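GH5 (Bacteroidetes bacterium AC2a, PDB 4YHE) probably hydrolyses the beta-1,4-glucosidic bonds of cellulose or related beta-glucans, as a glycoside hydrolase family 5 enzyme built on a TIM barrel. Local coordinates at residues 134-139 with 186-191; 203-208 with 230-235; 238-243 with 291-296. All blocks are in the same frame, centred on the assembly; numbering follows the deposited sequence.

In the fold
All three contacts belong to one eight-stranded (beta/alpha)8 barrel, and they follow one another along the chain without interleaving. Contact 1 joins helices 129-149 and 181-199 in the outer layer. Contact 2, whose centre lies about 18 Å from that of contact 1, pairs the loops that lead into strands 209-212 and 236-242. Contact 3 pairs neighbouring strands 236-242 and 291-296 of the barrel wall, its centre about 21 Å from the centres of the other two. Segment 230-235 runs on into strand 236-242, which ties contact 2 to contact 3. The series thus passes from the helical shell, through the loops entering the strands, to the presumed active-site region.

Contact 1 (134-139 with 186-191); sequences LIKQEL and LNEWNQ
Ile135, Lys136 and Leu139 meet Glu188 and Trp189 in a helix-helix contact of the outer layer of the (beta/alpha)8 barrel. Helices 129-149 and 181-199 run in broadly the same direction, their local axes 10.2 Å apart and crossing at -29°. The Trp189 indole reaches across to helix 129-149, and this residue buries more surface here than any other. Leu139 CD1 sits over one face of the indole, 4.0 Å from Trp189 CG. From the same side Ile135 CG2 slants in on the rim of the six-membered ring, 3.6 Å from Trp189 CZ2; chi1 of -74° sets this methyl opposite the backbone N, facing the indole. Lys136 comes instead to the edge, with CE in the ring plane, and its chain, extended beyond CG, carries the ammonium past the tryptophan to Glu188. There NZ forms a salt bridge of 2.6 Å with Glu188 OE1, met from above the carboxylate plane. Asn132, one turn before Lys136, bonds both Glu188 and Trp189: its ND2 donates to Glu188 OE1, and its OD1 accepts from Trp189 NE1, so the indole nitrogen is satisfied within the interface. Helix 122-127 adds Leu122 and Ala125 against Trp189, while on the inner side Asn190 reaches Thr161 and the carbonyl of Pro212, linking helix 181-199 to the ends of strands 157-160 and 209-212.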
loop_
_atom_site.group_PDB
_atom_site.type_symbol
_atom_site.label_atom_id
_atom_site.label_comp_id
_atom_site.label_asym_id
_atom_site.label_seq_id
_atom_site.Cartn_x
_atom_site.Cartn_y
_atom_site.Cartn_z
ATOM N N LEU A 134 -15.568 13.821 -15.918
ATOM C CA LEU A 134 -15.181 14.854 -14.940
ATOM C C LEU A 134 -14.114 14.355 -13.971
ATOM O O LEU A 134 -13.166 15.078 -13.647
ATOM C CB LEU A 134 -16.383 15.291 -14.095
ATOM C CG LEU A 134 -17.460 16.206 -14.683
ATOM C CD1 LEU A 134 -18.526 16.460 -13.621
ATOM C CD2 LEU A 134 -16.860 17.516 -15.159
ATOM N N ILE A 135 -14.308 13.129 -13.487
ATOM C CA ILE A 135 -13.395 12.541 -12.508
ATOM C C ILE A 135 -12.042 12.385 -13.205
ATOM O O ILE A 135 -10.988 12.680 -12.629
ATOM C CB ILE A 135 -13.961 11.209 -11.964
ATOM C CG1 ILE A 135 -15.104 11.508 -11.001
ATOM C CG2 ILE A 135 -12.875 10.368 -11.290
ATOM C CD1 ILE A 135 -15.998 10.333 -10.699
ATOM N N LYS A 136 -12.071 11.973 -14.469
ATOM C CA LYS A 136 -10.838 11.800 -15.220
ATOM C C LYS A 136 -10.071 13.096 -15.456
ATOM O O LYS A 136 -8.826 13.105 -15.464
ATOM C CB LYS A 136 -11.117 11.111 -16.549
ATOM C CG LYS A 136 -11.310 9.615 -16.444
ATOM C CD LYS A 136 -11.789 9.066 -17.792
ATOM C CE LYS A 136 -12.200 7.625 -17.702
ATOM N NZ LYS A 136 -12.732 7.112 -18.999
ATOM N N GLN A 137 -10.809 14.182 -15.677
ATOM C CA GLN A 137 -10.201 15.515 -15.847
ATOM C C GLN A 137 -9.507 15.960 -14.551
ATOM O O GLN A 137 -8.388 16.484 -14.600
ATOM C CB GLN A 137 -11.267 16.556 -16.238
ATOM C CG GLN A 137 -11.756 16.438 -17.674
ATOM C CD GLN A 137 -12.959 17.335 -18.009
ATOM O OE1 GLN A 137 -13.799 17.634 -17.170
ATOM N NE2 GLN A 137 -13.051 17.733 -19.268
ATOM N N GLU A 138 -10.173 15.734 -13.407
ATOM C CA GLU A 138 -9.597 16.061 -12.080
ATOM C C GLU A 138 -8.328 15.232 -11.827
ATOM O O GLU A 138 -7.287 15.781 -11.436
ATOM C CB GLU A 138 -10.644 15.924 -10.965
ATOM C CG GLU A 138 -10.154 16.359 -9.587
ATOM C CD GLU A 138 -11.244 16.665 -8.563
ATOM O OE1 GLU A 138 -12.483 16.603 -8.860
ATOM O OE2 GLU A 138 -10.845 17.014 -7.420
ATOM N N LEU A 139 -8.394 13.934 -12.137
ATOM C CA LEU A 139 -7.235 13.040 -12.006
ATOM C C LEU A 139 -6.066 13.515 -12.843
ATOM O O LEU A 139 -4.922 13.541 -12.387
ATOM C CB LEU A 139 -7.609 11.578 -12.384
ATOM C CG LEU A 139 -8.354 10.729 -11.335
ATOM C CD1 LEU A 139 -8.832 9.432 -11.954
ATOM C CD2 LEU A 139 -7.476 10.430 -10.114
ATOM N N LEU A 186 -12.208 1.403 -13.558
ATOM C CA LEU A 186 -10.942 1.470 -12.805
ATOM C C LEU A 186 -9.754 1.410 -13.771
ATOM O O LEU A 186 -8.805 2.186 -13.633
ATOM C CB LEU A 186 -10.878 0.379 -11.738
ATOM C CG LEU A 186 -9.544 0.295 -10.987
ATOM C CD1 LEU A 186 -9.148 1.623 -10.365
ATOM C CD2 LEU A 186 -9.612 -0.788 -9.920
ATOM N N ASN A 187 -9.797 0.486 -14.740
ATOM C CA ASN A 187 -8.764 0.398 -15.753
ATOM C C ASN A 187 -8.585 1.680 -16.534
ATOM O O ASN A 187 -7.473 2.105 -16.734
ATOM C CB ASN A 187 -8.979 -0.796 -16.674
ATOM C CG ASN A 187 -8.609 -2.113 -16.012
ATOM O OD1 ASN A 187 -7.669 -2.206 -15.211
ATOM N ND2 ASN A 187 -9.345 -3.130 -16.333
ATOM N N GLU A 188 -9.682 2.329 -16.920
ATOM C CA GLU A 188 -9.615 3.632 -17.553
ATOM C C GLU A 188 -8.956 4.712 -16.659
ATOM O O GLU A 188 -8.184 5.558 -17.149
ATOM C CB GLU A 188 -11.016 4.115 -17.924
ATOM C CG GLU A 188 -11.715 3.238 -18.944
ATOM C CD GLU A 188 -13.176 3.628 -19.140
ATOM O OE1 GLU A 188 -13.590 4.689 -18.663
ATOM O OE2 GLU A 188 -13.913 2.852 -19.755
ATOM N N TRP A 189 -9.302 4.709 -15.375
ATOM C CA TRP A 189 -8.726 5.674 -14.440
ATOM C C TRP A 189 -7.217 5.486 -14.366
ATOM O O TRP A 189 -6.472 6.449 -14.381
ATOM C CB TRP A 189 -9.323 5.519 -13.061
ATOM C CG TRP A 189 -10.748 6.064 -12.925
ATOM C CD1 TRP A 189 -11.551 6.567 -13.912
ATOM C CD2 TRP A 189 -11.514 6.096 -11.724
ATOM N NE1 TRP A 189 -12.757 6.951 -13.385
ATOM C CE2 TRP A 189 -12.779 6.657 -12.048
ATOM C CE3 TRP A 189 -11.266 5.700 -10.400
ATOM C CZ2 TRP A 189 -13.766 6.854 -11.096
ATOM C CZ3 TRP A 189 -12.269 5.863 -9.447
ATOM C CH2 TRP A 189 -13.514 6.469 -9.808
ATOM N N ASN A 190 -6.753 4.253 -14.267
ATOM C CA ASN A 190 -5.301 4.030 -14.213
ATOM C C ASN A 190 -4.626 4.508 -15.497
ATOM O O ASN A 190 -3.526 5.079 -15.443
ATOM C CB ASN A 190 -4.918 2.574 -13.944
ATOM C CG ASN A 190 -5.018 2.175 -12.467
ATOM O OD1 ASN A 190 -4.863 2.991 -11.547
ATOM N ND2 ASN A 190 -5.300 0.895 -12.241
ATOM N N GLN A 191 -5.270 4.295 -16.652
ATOM C CA GLN A 191 -4.695 4.774 -17.921
ATOM C C GLN A 191 -4.538 6.298 -17.913
ATOM O O GLN A 191 -3.484 6.828 -18.269
ATOM C CB GLN A 191 -5.559 4.343 -19.107
ATOM C CG GLN A 191 -4.988 4.670 -20.479
ATOM C CD GLN A 191 -3.718 3.922 -20.761
ATOM O OE1 GLN A 191 -3.729 2.705 -20.898
ATOM N NE2 GLN A 191 -2.611 4.636 -20.845
#

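Contact 2 (203-208 with 230-235); sequences KNETRY and DVVPNR
Glu205, Thr206 and Tyr208 face Val231, Val232 and Arg235 where two loops of the TIM barrel run side by side, each leading from an outer helix into a strand, 209-212 for the first and 236-242 for the second. In the short 3-10 turn that opens the segment, Asn204 OD1 is gripped by Arg207 NE and NH2, which lie 3.1 and 3.0 Å away and reach it from one face of the amide. The same guanidinium also donates to the carbonyls of Asp153 and Leu157, so Arg207 is anchored on the side away from the second loop. Glu205 follows, with CG anti to the backbone N (chi1 179°) and a bend at chi2, a course that brings OE1 within 3.8 Å of Val231 CG2. Its carbonyl O meets the CG2 methyl of Val232. Thr206 then offers its carbonyl O to Arg235 NH1, a weak, bent bond of 2.9 Å, while its CB lies over one face of the Arg235 guanidinium. Tyr208 covers the opposite face, with OH above the guanidinium centre. Ring and guanidinium are stacked with planes 23° apart, and Arg235 CD adds a CH-pi contact over the ring. The arginine is thus held flat between the two residues, and its charge is met by salt bridges to Glu155 and Glu6. Phe10 stacks on the Tyr208 ring as well. Beyond the stack, one water donates to both Tyr208 OH at 2.8 Å and the carbonyl O of Asn234 at 2.6 Å, bridging the two loops.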
loop_
_atom_site.group_PDB
_atom_site.type_symbol
_atom_site.label_atom_id
_atom_site.label_comp_id
_atom_site.label_asym_id
_atom_site.label_seq_id
_atom_site.Cartn_x
_atom_site.Cartn_y
_atom_site.Cartn_z
ATOM N N LYS A 203 11.797 13.844 -15.302
ATOM C CA LYS A 203 12.028 12.486 -14.846
ATOM C C LYS A 203 10.741 11.683 -14.651
ATOM O O LYS A 203 10.809 10.497 -14.415
ATOM C CB LYS A 203 12.897 12.492 -13.608
ATOM C CG LYS A 203 14.293 13.050 -13.913
ATOM C CD LYS A 203 15.114 13.157 -12.646
ATOM C CE LYS A 203 16.490 13.757 -12.896
ATOM N NZ LYS A 203 17.200 14.014 -11.615
ATOM N N ASN A 204 9.578 12.318 -14.782
ATOM C CA ASN A 204 8.333 11.551 -14.828
ATOM C C ASN A 204 8.276 10.628 -16.053
ATOM O O ASN A 204 7.408 9.758 -16.116
ATOM C CB ASN A 204 7.133 12.464 -14.839
ATOM C CG ASN A 204 7.074 13.342 -13.620
ATOM O OD1 ASN A 204 6.977 12.847 -12.497
ATOM N ND2 ASN A 204 7.167 14.648 -13.824
ATOM N N GLU A 205 9.169 10.847 -17.034
ATOM C CA GLU A 205 9.208 10.041 -18.252
ATOM C C GLU A 205 9.501 8.589 -18.000
ATOM O O GLU A 205 8.940 7.737 -18.666
ATOM C CB GLU A 205 10.264 10.558 -19.248
ATOM C CG GLU A 205 10.380 9.753 -20.559
ATOM C CD GLU A 205 9.243 10.031 -21.548
ATOM O OE1 GLU A 205 8.175 10.512 -21.094
ATOM O OE2 GLU A 205 9.408 9.791 -22.781
ATOM N N THR A 206 10.418 8.314 -17.089
ATOM C CA THR A 206 10.857 6.956 -16.823
ATOM C C THR A 206 10.673 6.547 -15.362
ATOM O O THR A 206 11.296 5.596 -14.904
ATOM C CB THR A 206 12.340 6.839 -17.156
ATOM O OG1 THR A 206 13.030 7.825 -16.397
ATOM C CG2 THR A 206 12.557 7.100 -18.634
ATOM N N ARG A 207 9.851 7.295 -14.633
ATOM C CA ARG A 207 9.519 6.973 -13.245
ATOM C C ARG A 207 8.718 5.664 -13.206
ATOM O O ARG A 207 7.873 5.429 -14.085
ATOM C CB ARG A 207 8.649 8.100 -12.658
ATOM C CG ARG A 207 8.290 7.923 -11.189
ATOM C CD ARG A 207 7.529 9.106 -10.574
ATOM N NE ARG A 207 8.029 10.440 -10.906
ATOM C CZ ARG A 207 9.224 10.939 -10.596
ATOM N NH1 ARG A 207 10.125 10.237 -9.929
ATOM N NH2 ARG A 207 9.531 12.178 -10.971
ATOM N N TYR A 208 8.973 4.833 -12.204
ATOM C CA TYR A 208 8.087 3.708 -11.905
ATOM C C TYR A 208 6.744 4.187 -11.406
ATOM O O TYR A 208 6.674 5.059 -10.551
ATOM C CB TYR A 208 8.709 2.782 -10.911
ATOM C CG TYR A 208 9.835 2.015 -11.529
ATOM C CD1 TYR A 208 9.577 0.870 -12.273
ATOM C CD2 TYR A 208 11.140 2.433 -11.401
ATOM C CE1 TYR A 208 10.603 0.164 -12.873
ATOM C CE2 TYR A 208 12.181 1.729 -11.990
ATOM C CZ TYR A 208 11.897 0.603 -12.736
ATOM O OH TYR A 208 12.897 -0.138 -13.314
ATOM N N ASP A 230 1.749 2.364 -21.999
ATOM C CA ASP A 230 2.716 3.312 -21.481
ATOM C C ASP A 230 3.596 3.805 -22.639
ATOM O O ASP A 230 3.686 3.140 -23.672
ATOM C CB ASP A 230 3.586 2.658 -20.399
ATOM C CG ASP A 230 4.183 3.679 -19.411
ATOM O OD1 ASP A 230 4.024 4.915 -19.620
ATOM O OD2 ASP A 230 4.815 3.234 -18.433
ATOM N N VAL A 231 4.251 4.946 -22.431
ATOM C CA VAL A 231 5.133 5.565 -23.439
ATOM C C VAL A 231 6.541 5.010 -23.384
ATOM O O VAL A 231 7.372 5.309 -24.249
ATOM C CB VAL A 231 5.210 7.098 -23.286
ATOM C CG1 VAL A 231 3.818 7.709 -23.307
ATOM C CG2 VAL A 231 5.980 7.498 -22.036
ATOM N N VAL A 232 6.822 4.253 -22.348
ATOM C CA VAL A 232 8.101 3.567 -22.186
ATOM C C VAL A 232 7.821 2.191 -21.646
ATOM O O VAL A 232 6.745 1.967 -21.085
ATOM C CB VAL A 232 9.030 4.265 -21.190
ATOM C CG1 VAL A 232 9.616 5.521 -21.813
ATOM C CG2 VAL A 232 8.285 4.603 -19.900
ATOM N N PRO A 233 8.768 1.262 -21.837
ATOM C CA PRO A 233 8.586 -0.103 -21.408
ATOM C C PRO A 233 9.112 -0.358 -19.993
ATOM O O PRO A 233 10.042 0.289 -19.531
ATOM C CB PRO A 233 9.417 -0.900 -22.443
ATOM C CG PRO A 233 10.564 0.001 -22.731
ATOM C CD PRO A 233 9.951 1.393 -22.719
ATOM N N ASN A 234 8.481 -1.307 -19.320
ATOM C CA ASN A 234 8.949 -1.825 -18.062
ATOM C C ASN A 234 9.058 -0.813 -16.927
ATOM O O ASN A 234 9.940 -0.919 -16.096
ATOM C CB ASN A 234 10.280 -2.552 -18.265
ATOM C CG ASN A 234 10.242 -3.475 -19.443
ATOM O OD1 ASN A 234 10.854 -3.207 -20.486
ATOM N ND2 ASN A 234 9.506 -4.554 -19.306
ATOM N N ARG A 235 8.131 0.137 -16.889
ATOM C CA ARG A 235 8.085 1.137 -15.826
ATOM C C ARG A 235 6.751 1.139 -15.043
ATOM O O ARG A 235 6.441 2.107 -14.338
ATOM C CB ARG A 235 8.383 2.530 -16.405
ATOM C CG ARG A 235 9.795 2.654 -16.966
ATOM C CD ARG A 235 10.839 2.687 -15.860
ATOM N NE ARG A 235 12.191 2.398 -16.336
ATOM C CZ ARG A 235 13.314 2.789 -15.737
ATOM N NH1 ARG A 235 13.284 3.529 -14.642
ATOM N NH2 ARG A 235 14.496 2.462 -16.267
HETATM O O HOH W 1 12.583 -1.000 -15.952
#

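Contact 3 (238-243 with 291-296)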
loop_
_atom_site.group_PDB
_atom_site.type_symbol
_atom_site.label_atom_id
_atom_site.label_comp_id
_atom_site.label_asym_id
_atom_site.label_seq_id
_atom_site.Cartn_x
_atom_site.Cartn_y
_atom_site.Cartn_z
ATOM N N VAL A 238 2.632 -3.437 -10.143
ATOM C CA VAL A 238 1.285 -3.778 -9.676
ATOM C C VAL A 238 1.308 -3.622 -8.176
ATOM O O VAL A 238 2.142 -4.189 -7.501
ATOM C CB VAL A 238 0.851 -5.200 -10.071
ATOM C CG1 VAL A 238 -0.505 -5.540 -9.445
ATOM C CG2 VAL A 238 0.758 -5.326 -11.592
ATOM N N ALA A 239 0.410 -2.788 -7.682
ATOM C CA ALA A 239 0.228 -2.568 -6.246
ATOM C C ALA A 239 -0.912 -3.426 -5.758
ATOM O O ALA A 239 -2.002 -3.396 -6.342
ATOM C CB ALA A 239 -0.117 -1.114 -5.995
ATOM N N VAL A 240 -0.705 -4.096 -4.633
ATOM C CA VAL A 240 -1.765 -4.852 -3.963
ATOM C C VAL A 240 -1.705 -4.619 -2.448
ATOM O O VAL A 240 -0.669 -4.166 -1.903
ATOM C CB VAL A 240 -1.672 -6.371 -4.279
ATOM C CG1 VAL A 240 -2.073 -6.680 -5.710
ATOM C CG2 VAL A 240 -0.269 -6.908 -4.061
ATOM N N HIS A 241 -2.805 -4.947 -1.760
ATOM C CA HIS A 241 -2.830 -4.891 -0.301
ATOM C C HIS A 241 -3.234 -6.252 0.236
ATOM O O HIS A 241 -4.053 -6.947 -0.366
ATOM C CB HIS A 241 -3.810 -3.846 0.246
ATOM C CG HIS A 241 -3.473 -2.439 -0.117
ATOM N ND1 HIS A 241 -4.294 -1.384 0.197
ATOM C CD2 HIS A 241 -2.444 -1.916 -0.815
ATOM C CE1 HIS A 241 -3.767 -0.266 -0.262
ATOM N NE2 HIS A 241 -2.640 -0.563 -0.884
ATOM N N SER A 242 -2.646 -6.639 1.368
ATOM C CA SER A 242 -3.155 -7.805 2.108
ATOM C C SER A 242 -3.129 -7.696 3.615
ATOM O O SER A 242 -2.070 -7.497 4.244
ATOM C CB SER A 242 -2.445 -9.103 1.692
ATOM O OG SER A 242 -2.981 -10.200 2.419
ATOM N N TYR A 243 -4.322 -7.857 4.184
ATOM C CA TYR A 243 -4.523 -8.082 5.623
ATOM C C TYR A 243 -5.170 -9.478 5.856
ATOM O O TYR A 243 -6.007 -9.680 6.753
ATOM C CB TYR A 243 -5.364 -6.971 6.213
ATOM C CG TYR A 243 -4.786 -5.598 6.028
ATOM C CD1 TYR A 243 -3.917 -5.063 6.965
ATOM C CD2 TYR A 243 -5.096 -4.827 4.902
ATOM C CE1 TYR A 243 -3.380 -3.787 6.819
ATOM C CE2 TYR A 243 -4.566 -3.550 4.747
ATOM C CZ TYR A 243 -3.691 -3.052 5.696
ATOM O OH TYR A 243 -3.187 -1.796 5.588
ATOM N N VAL A 291 5.676 -6.547 -8.582
ATOM C CA VAL A 291 4.523 -6.479 -7.690
ATOM C C VAL A 291 5.021 -6.048 -6.320
ATOM O O VAL A 291 6.034 -6.510 -5.856
ATOM C CB VAL A 291 3.840 -7.855 -7.501
ATOM C CG1 VAL A 291 2.623 -7.738 -6.596
ATOM C CG2 VAL A 291 3.470 -8.455 -8.832
ATOM N N TYR A 292 4.279 -5.156 -5.672
ATOM C CA TYR A 292 4.575 -4.774 -4.312
ATOM C C TYR A 292 3.270 -4.702 -3.548
ATOM O O TYR A 292 2.227 -4.341 -4.104
ATOM C CB TYR A 292 5.354 -3.460 -4.215
ATOM C CG TYR A 292 4.557 -2.211 -4.577
ATOM C CD1 TYR A 292 4.401 -1.823 -5.904
ATOM C CD2 TYR A 292 3.976 -1.419 -3.587
ATOM C CE1 TYR A 292 3.683 -0.680 -6.241
ATOM C CE2 TYR A 292 3.243 -0.275 -3.915
ATOM C CZ TYR A 292 3.111 0.099 -5.234
ATOM O OH TYR A 292 2.433 1.210 -5.570
ATOM N N PHE A 293 3.365 -5.078 -2.289
ATOM C CA PHE A 293 2.324 -4.833 -1.317
ATOM C C PHE A 293 2.471 -3.393 -0.812
ATOM O O PHE A 293 3.327 -3.096 0.011
ATOM C CB PHE A 293 2.313 -5.893 -0.205
ATOM C CG PHE A 293 1.741 -7.215 -0.649
ATOM C CD1 PHE A 293 2.562 -8.177 -1.224
ATOM C CD2 PHE A 293 0.371 -7.480 -0.538
ATOM C CE1 PHE A 293 2.035 -9.384 -1.662
ATOM C CE2 PHE A 293 -0.177 -8.665 -1.017
ATOM C CZ PHE A 293 0.664 -9.631 -1.588
ATOM N N GLY A 294 1.596 -2.509 -1.310
ATOM C CA GLY A 294 1.487 -1.153 -0.798
ATOM C C GLY A 294 1.170 -1.114 0.685
ATOM O O GLY A 294 1.585 -0.200 1.386
ATOM N N GLU A 295 0.398 -2.099 1.134
ATOM C CA GLU A 295 0.055 -2.304 2.530
ATOM C C GLU A 295 -0.027 -3.752 2.862
ATOM O O GLU A 295 -0.621 -4.533 2.101
ATOM C CB GLU A 295 -1.320 -1.703 2.849
ATOM C CG GLU A 295 -1.406 -0.231 2.620
ATOM C CD GLU A 295 -2.812 0.351 2.840
ATOM O OE1 GLU A 295 -3.620 -0.274 3.543
ATOM O OE2 GLU A 295 -3.054 1.435 2.302
ATOM N N PHE A 296 0.583 -4.143 3.983
ATOM C CA PHE A 296 0.270 -5.415 4.620
ATOM C C PHE A 296 0.390 -5.251 6.103
ATOM O O PHE A 296 0.998 -4.309 6.594
ATOM C CB PHE A 296 1.158 -6.590 4.115
ATOM C CG PHE A 296 2.526 -6.625 4.760
ATOM C CD1 PHE A 296 3.496 -5.714 4.368
ATOM C CD2 PHE A 296 2.810 -7.511 5.782
ATOM C CE1 PHE A 296 4.768 -5.713 4.958
ATOM C CE2 PHE A 296 4.085 -7.533 6.388
ATOM C CZ PHE A 296 5.061 -6.619 5.973
#
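The His241 ring carries the Glu295 carboxylate over one face, CD standing 3.2 Å above the ring plane and the two planes inclined by 23°, with Glu295 CG making a CH-pi contact beside it. The edge of the Tyr243 ring meets the same glutamate: Glu295 OE1 lies in the phenol plane and takes a hydrogen bond of 2.6 Å from Tyr243 OH, on its anti side. Ala239 CA lies over a face of Tyr292. Phe293, turned to the other side of the sheet, has Val240 CG2 over one face, 3.6 Å from the ring centroid, and the carbonyl carbon of His241 at its edge. With CG anti to its carbonyl carbon (chi1 -61°) and the chain extended beyond, Glu295 crosses over the His241 face and OE1 reaches Tyr243 OH.

Between these two layers of side chains, strands 236-242 and 291-296 pair in parallel. Tyr292 N bonds Val238 O at 3.0 Å, almost in line with the carbonyl, and Val240 N returns a bond to Tyr292 O. The second strand is interrupted by a bend at 294-295; Gly294 N makes a weak bond to Val240 O, and beyond it Ser242 N donates to Glu295 O. Glu295 OE2 has a salt bridge to Arg59, and His241 ND1 bonds Glu164. Shortening Glu295 to an alanine would take away the carboxylate, and is likely to leave Tyr243 OH without this acceptor, Arg59 without this salt bridge and the His241 ring without the group stacked on it. A glutamate at the end of the seventh barrel strand, gathered with His, Tyr and Arg and with Glu164 beyond the fourth, is consistent with the catalytic site of family 5 TIM-barrel glycosidases.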